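Local coordinates for protein nucleoside kinase (PDB 2C4E) that phosphorylates a wide range of nucleosides to their monophosphates, preferring inosine, guanosine and cytidine as acceptors and ATP as the phosphate donor, at residues L62-Y67 against K122-P127. Sequence-based numbering, arbitrary orientation.
Sequences LSCVGY and KELNPP
At the edge of the large mixed sheet of this ribokinase-fold enzyme, where the chain leaves outermost strand 58-62 for the short strand 64-65, Leu62 and Cys64 meet Pro127 and Leu124 of the loop leading to strand 131-136. From Leu62 to Cys64 the chain runs nearly antiparallel to Leu124-Pro127 (165°), but the backbones stay well separated, with the CA atoms of Leu62 and Pro126 8.9 Å apart, and no hydrogen bond joins them. Side chains span the gap. With chi1 at -165°, CG of Leu62 swings opposite the backbone N, and chi2 of 168° carries its CD1 methyl on toward the Pro127 ring, which points back at it; CD1 touches CD of Pro127 at 3.6 Å, with CG of the same ring at 4.1 Å. Two residues on, SG of Cys64 lies beside the CD1 methyl of Leu124 at 3.7 Å. Phe143 of helix 141-151 also packs on Leu62, and Tyr89 of strand 89-90 touches both Cys64 and Leu124. The 62-67 backbone is hydrogen-bonded to other parts of the fold, as from Cys64 N to the Tyr121 hydroxyl. With just 128 Å² buried, the segments touch at two small apolar points, without the directional constraint of a polar bond.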
ATOM      1  N   LEU A  62      23.104   1.044   9.624  1.00 21.18           N
ATOM      2  CA  LEU A  62      23.303  -0.205   8.899  1.00 21.55           C
ATOM      3  C   LEU A  62      21.916  -0.772   8.610  1.00 21.25           C
ATOM      4  O   LEU A  62      21.229  -1.222   9.524  1.00 20.84           O
ATOM      5  CB  LEU A  62      24.134  -1.206   9.709  1.00 22.05           C
ATOM      6  CG  LEU A  62      24.701  -2.380   8.900  1.00 24.23           C
ATOM      7  CD1 LEU A  62      25.731  -3.108   9.740  1.00 25.68           C
ATOM      8  CD2 LEU A  62      23.611  -3.347   8.439  1.00 24.89           C
ATOM      9  N   SER A  63      21.518  -0.710   7.339  1.00 20.88           N
ATOM     10  CA  SER A  63      20.234  -1.211   6.867  1.00 20.71           C
ATOM     11  C   SER A  63      20.380  -1.762   5.457  1.00 20.47           C
ATOM     12  O   SER A  63      21.320  -1.412   4.747  1.00 20.50           O
ATOM     13  CB  SER A  63      19.187  -0.089   6.800  1.00 20.73           C
ATOM     14  OG  SER A  63      19.101   0.642   8.003  1.00 20.83           O
ATOM     15  N   CYS A  64      19.440  -2.613   5.063  1.00 20.14           N
ATOM     16  CA  CYS A  64      19.267  -2.995   3.663  1.00 20.04           C
ATOM     17  C   CYS A  64      18.192  -2.124   3.001  1.00 20.20           C
ATOM     18  O   CYS A  64      17.030  -2.120   3.422  1.00 20.53           O
ATOM     19  CB  CYS A  64      18.855  -4.464   3.551  1.00 19.78           C
ATOM     20  SG  CYS A  64      20.126  -5.640   4.055  1.00 21.31           S
ATOM     21  N   VAL A  65      18.594  -1.386   1.971  1.00 20.25           N
ATOM     22  CA  VAL A  65      17.687  -0.540   1.193  1.00 20.13           C
ATOM     23  C   VAL A  65      17.611  -1.047  -0.249  1.00 20.68           C
ATOM     24  O   VAL A  65      18.365  -1.928  -0.639  1.00 20.24           O
ATOM     25  CB  VAL A  65      18.100   0.959   1.271  1.00 20.11           C
ATOM     26  CG1 VAL A  65      18.135   1.417   2.727  1.00 21.23           C
ATOM     27  CG2 VAL A  65      19.458   1.211   0.607  1.00 20.28           C
ATOM     28  N   GLY A  66      16.678  -0.508  -1.023  1.00 21.00           N
ATOM     29  CA  GLY A  66      16.383  -1.024  -2.356  1.00 21.89           C
ATOM     30  C   GLY A  66      16.842  -0.121  -3.483  1.00 22.66           C
ATOM     31  O   GLY A  66      17.463   0.914  -3.253  1.00 22.75           O
ATOM     32  N   TYR A  67      16.514  -0.524  -4.713  1.00 23.88           N
ATOM     33  CA  TYR A  67      16.850   0.238  -5.918  1.00 24.80           C
ATOM     34  C   TYR A  67      16.185   1.614  -5.975  1.00 25.40           C
ATOM     35  O   TYR A  67      16.630   2.490  -6.736  1.00 25.83           O
ATOM     36  CB  TYR A  67      16.511  -0.569  -7.190  1.00 25.15           C
ATOM     37  CG  TYR A  67      15.042  -0.973  -7.349  1.00 26.28           C
ATOM     38  CD1 TYR A  67      14.075  -0.042  -7.735  1.00 28.02           C
ATOM     39  CD2 TYR A  67      14.624  -2.292  -7.130  1.00 27.40           C
ATOM     40  CE1 TYR A  67      12.730  -0.405  -7.887  1.00 28.14           C
ATOM     41  CE2 TYR A  67      13.282  -2.666  -7.281  1.00 28.02           C
ATOM     42  CZ  TYR A  67      12.341  -1.716  -7.661  1.00 28.40           C
ATOM     43  OH  TYR A  67      11.012  -2.066  -7.808  1.00 28.09           O
ATOM     44  N   LYS A 122      19.987 -12.068   5.522  1.00 21.77           N
ATOM     45  CA  LYS A 122      20.464 -13.453   5.648  1.00 23.06           C
ATOM     46  C   LYS A 122      21.664 -13.779   4.742  1.00 23.20           C
ATOM     47  O   LYS A 122      22.343 -14.781   4.951  1.00 23.21           O
ATOM     48  CB  LYS A 122      19.319 -14.458   5.451  1.00 23.45           C
ATOM     49  CG  LYS A 122      18.713 -14.492   4.065  1.00 25.34           C
ATOM     50  CD  LYS A 122      17.529 -15.473   4.023  1.00 27.96           C
ATOM     51  CE  LYS A 122      16.592 -15.226   2.851  1.00 29.56           C
ATOM     52  NZ  LYS A 122      16.190 -13.793   2.727  1.00 31.09           N
ATOM     53  N   GLU A 123      21.918 -12.940   3.744  1.00 23.85           N
ATOM     54  CA  GLU A 123      23.097 -13.076   2.883  1.00 24.76           C
ATOM     55  C   GLU A 123      24.337 -12.391   3.457  1.00 24.72           C
ATOM     56  O   GLU A 123      25.436 -12.591   2.953  1.00 25.13           O
ATOM     57  CB  GLU A 123      22.819 -12.467   1.506  1.00 25.05           C
ATOM     58  CG  GLU A 123      21.686 -13.123   0.730  1.00 26.18           C
ATOM     59  CD  GLU A 123      21.047 -12.186  -0.286  1.00 27.91           C
ATOM     60  OE1 GLU A 123      21.700 -11.205  -0.720  1.00 28.16           O
ATOM     61  OE2 GLU A 123      19.882 -12.435  -0.650  1.00 29.41           O
ATOM     62  N   LEU A 124      24.152 -11.571   4.486  1.00 24.84           N
ATOM     63  CA  LEU A 124      25.202 -10.693   4.991  1.00 24.89           C
ATOM     64  C   LEU A 124      25.689 -11.080   6.381  1.00 24.41           C
ATOM     65  O   LEU A 124      25.052 -11.837   7.104  1.00 24.07           O
ATOM     66  CB  LEU A 124      24.697  -9.242   5.035  1.00 25.10           C
ATOM     67  CG  LEU A 124      24.153  -8.674   3.721  1.00 26.20           C
ATOM     68  CD1 LEU A 124      23.417  -7.370   3.982  1.00 27.40           C
ATOM     69  CD2 LEU A 124      25.269  -8.469   2.705  1.00 28.10           C
ATOM     70  N   ASN A 125      26.843 -10.535   6.740  1.00 24.49           N
ATOM     71  CA  ASN A 125      27.363 -10.633   8.090  1.00 23.94           C
ATOM     72  C   ASN A 125      27.774  -9.243   8.547  1.00 24.21           C
ATOM     73  O   ASN A 125      28.147  -8.405   7.733  1.00 24.19           O
ATOM     74  CB  ASN A 125      28.519 -11.631   8.146  1.00 24.43           C
ATOM     75  CG  ASN A 125      28.047 -13.071   7.955  1.00 22.26           C
ATOM     76  OD1 ASN A 125      27.330 -13.619   8.790  1.00 22.63           O
ATOM     77  ND2 ASN A 125      28.425 -13.675   6.842  1.00 24.07           N
ATOM     78  N   PRO A 126      27.642  -8.965   9.838  1.00 24.45           N
ATOM     79  CA  PRO A 126      27.987  -7.629  10.345  1.00 24.96           C
ATOM     80  C   PRO A 126      29.473  -7.292  10.241  1.00 25.67           C
ATOM     81  O   PRO A 126      30.314  -8.173  10.371  1.00 26.49           O
ATOM     82  CB  PRO A 126      27.527  -7.661  11.812  1.00 24.40           C
ATOM     83  CG  PRO A 126      27.352  -9.108  12.172  1.00 24.41           C
ATOM     84  CD  PRO A 126      27.141  -9.864  10.890  1.00 24.62           C
ATOM     85  N   PRO A 127      29.796  -6.020  10.028  1.00 26.13           N
ATOM     86  CA  PRO A 127      31.191  -5.586  10.084  1.00 26.45           C
ATOM     87  C   PRO A 127      31.608  -5.413  11.526  1.00 26.19           C
ATOM     88  O   PRO A 127      30.758  -5.490  12.412  1.00 26.33           O
ATOM     89  CB  PRO A 127      31.151  -4.233   9.375  1.00 26.55           C
ATOM     90  CG  PRO A 127      29.826  -3.700   9.689  1.00 26.46           C
ATOM     91  CD  PRO A 127      28.892  -4.892   9.757  1.00 26.36           C
TER